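Local coordinates for protein putative modification methylase (Thermus thermophilus, PDB 2ZIG) that probably transfers a methyl group from S-adenosyl-L-methionine to DNA, most likely to the N4 atom of cytosine, as a modification methylase, at residues S40-V45 and G236-D241. Residues are numbered along the deposited sequence; the frame is centred on the assembly and turned at random.
Sequences SVHLVV and GDVVLD
H42 and L43 both give their backbone N-H to one acceptor, the carbonyl of V238, over 3.2 Å from H42 N and 3.3 Å from L43 N to V238 O. Two successive amides on one oxygen are the mark of a beta bulge, here at the corner where segment 40-45 turns into its strand. Beyond it the pairing is regular parallel ladder: L240 N reaches L43 O at 2.8 Å in a nearly straight bond, and V45 N takes L240 O at 3.1 Å. This central pair of the methyltransferase sheet leads into the family's Ser-Pro-Pro-Tyr motif and into the segment with T246 and T248, which bind S-adenosyl-L-methionine.

Apolar contacts lie on both faces. On one, V41 CG1 meets L240 CB at 3.9 Å, the two side chains crossing at about a right angle, whereas V44 lies alongside L240; helix 66-86 covers them through L86 and V83. On the other, L43 CD2 and V239 CG2 meet more loosely, at 4.5 Å.

Polar side chains flank the ladder without bonding across it. With its CG turned beside the backbone N (chi1 -52°), H42 lays its ring against D237, the ring and carboxylate planes 33° apart; R180 and F234 N hold that carboxylate. An alanine in place of H42 would remove the ring and probably open a gap over D237 CB and its carboxylate. At the opposite end the D241 carboxylate faces V45 O, acceptor against acceptor.

Register thus rests on four backbone bonds; the side chains add apolar cover, and D241, near the cofactor site, has its oxygens satisfied by T46, F243 N and T249.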
loop_
_atom_site.group_PDB
_atom_site.type_symbol
_atom_site.label_atom_id
_atom_site.label_comp_id
_atom_site.label_asym_id
_atom_site.label_seq_id
_atom_site.Cartn_x
_atom_site.Cartn_y
_atom_site.Cartn_z
ATOM N N SER B 40 5.487 -12.250 25.208
ATOM C CA SER B 40 6.279 -11.404 26.088
ATOM C C SER B 40 6.553 -10.016 25.497
ATOM O O SER B 40 7.170 -9.180 26.153
ATOM C CB SER B 40 7.613 -12.082 26.410
ATOM O OG SER B 40 8.388 -12.287 25.239
ATOM N N VAL B 41 6.103 -9.774 24.266
ATOM C CA VAL B 41 6.330 -8.486 23.605
ATOM C C VAL B 41 5.017 -7.782 23.284
ATOM O O VAL B 41 4.071 -8.400 22.801
ATOM C CB VAL B 41 7.149 -8.667 22.308
ATOM C CG1 VAL B 41 7.221 -7.353 21.542
ATOM C CG2 VAL B 41 8.548 -9.150 22.651
ATOM N N HIS B 42 4.972 -6.480 23.544
ATOM C CA HIS B 42 3.755 -5.704 23.321
ATOM C C HIS B 42 3.652 -5.008 21.970
ATOM O O HIS B 42 2.567 -4.900 21.409
ATOM C CB HIS B 42 3.612 -4.667 24.433
ATOM C CG HIS B 42 3.715 -5.254 25.804
ATOM N ND1 HIS B 42 2.756 -6.097 26.324
ATOM C CD2 HIS B 42 4.694 -5.175 26.734
ATOM C CE1 HIS B 42 3.142 -6.514 27.516
ATOM N NE2 HIS B 42 4.314 -5.971 27.789
ATOM N N LEU B 43 4.781 -4.535 21.460
ATOM C CA LEU B 43 4.810 -3.825 20.191
ATOM C C LEU B 43 6.137 -4.010 19.492
ATOM O O LEU B 43 7.173 -4.079 20.135
ATOM C CB LEU B 43 4.597 -2.324 20.421
ATOM C CG LEU B 43 4.878 -1.369 19.252
ATOM C CD1 LEU B 43 3.878 -1.630 18.139
ATOM C CD2 LEU B 43 4.779 0.082 19.726
ATOM N N VAL B 44 6.092 -4.077 18.167
ATOM C CA VAL B 44 7.295 -4.196 17.356
ATOM C C VAL B 44 7.292 -3.082 16.296
ATOM O O VAL B 44 6.319 -2.904 15.566
ATOM C CB VAL B 44 7.356 -5.556 16.619
ATOM C CG1 VAL B 44 8.604 -5.623 15.753
ATOM C CG2 VAL B 44 7.338 -6.703 17.621
ATOM N N VAL B 45 8.370 -2.315 16.224
ATOM C CA VAL B 45 8.471 -1.276 15.208
ATOM C C VAL B 45 9.780 -1.561 14.509
ATOM O O VAL B 45 10.831 -1.658 15.155
ATOM C CB VAL B 45 8.519 0.130 15.818
ATOM C CG1 VAL B 45 8.718 1.178 14.708
ATOM C CG2 VAL B 45 7.241 0.398 16.581
ATOM N N GLY B 236 6.035 1.270 30.256
ATOM C CA GLY B 236 6.323 -0.015 30.868
ATOM C C GLY B 236 6.301 -1.203 29.913
ATOM O O GLY B 236 6.918 -2.229 30.204
ATOM N N ASP B 237 5.595 -1.084 28.785
ATOM C CA ASP B 237 5.534 -2.170 27.801
ATOM C C ASP B 237 6.901 -2.457 27.186
ATOM O O ASP B 237 7.829 -1.648 27.291
ATOM C CB ASP B 237 4.585 -1.833 26.648
ATOM C CG ASP B 237 3.126 -1.866 27.044
ATOM O OD1 ASP B 237 2.799 -2.356 28.148
ATOM O OD2 ASP B 237 2.298 -1.407 26.228
ATOM N N VAL B 238 7.007 -3.608 26.529
ATOM C CA VAL B 238 8.233 -4.029 25.864
ATOM C C VAL B 238 8.099 -3.735 24.367
ATOM O O VAL B 238 7.169 -4.216 23.713
ATOM C CB VAL B 238 8.485 -5.549 26.040
ATOM C CG1 VAL B 238 9.768 -5.951 25.313
ATOM C CG2 VAL B 238 8.578 -5.901 27.528
ATOM N N VAL B 239 9.024 -2.940 23.844
ATOM C CA VAL B 239 9.027 -2.577 22.432
ATOM C C VAL B 239 10.206 -3.274 21.772
ATOM O O VAL B 239 11.350 -3.128 22.210
ATOM C CB VAL B 239 9.163 -1.045 22.240
ATOM C CG1 VAL B 239 9.253 -0.704 20.749
ATOM C CG2 VAL B 239 7.971 -0.333 22.865
ATOM N N LEU B 240 9.924 -4.029 20.717
ATOM C CA LEU B 240 10.962 -4.772 20.025
ATOM C C LEU B 240 11.208 -4.369 18.582
ATOM O O LEU B 240 10.271 -4.092 17.843
ATOM C CB LEU B 240 10.628 -6.264 20.045
ATOM C CG LEU B 240 11.444 -7.125 19.074
ATOM C CD1 LEU B 240 12.910 -7.125 19.490
ATOM C CD2 LEU B 240 10.903 -8.531 19.058
ATOM N N ASP B 241 12.482 -4.337 18.197
ATOM C CA ASP B 241 12.875 -4.053 16.820
ATOM C C ASP B 241 13.863 -5.174 16.465
ATOM O O ASP B 241 14.989 -5.194 16.961
ATOM C CB ASP B 241 13.576 -2.692 16.701
ATOM C CG ASP B 241 13.850 -2.302 15.256
ATOM O OD1 ASP B 241 13.983 -3.208 14.411
ATOM O OD2 ASP B 241 13.945 -1.091 14.953
#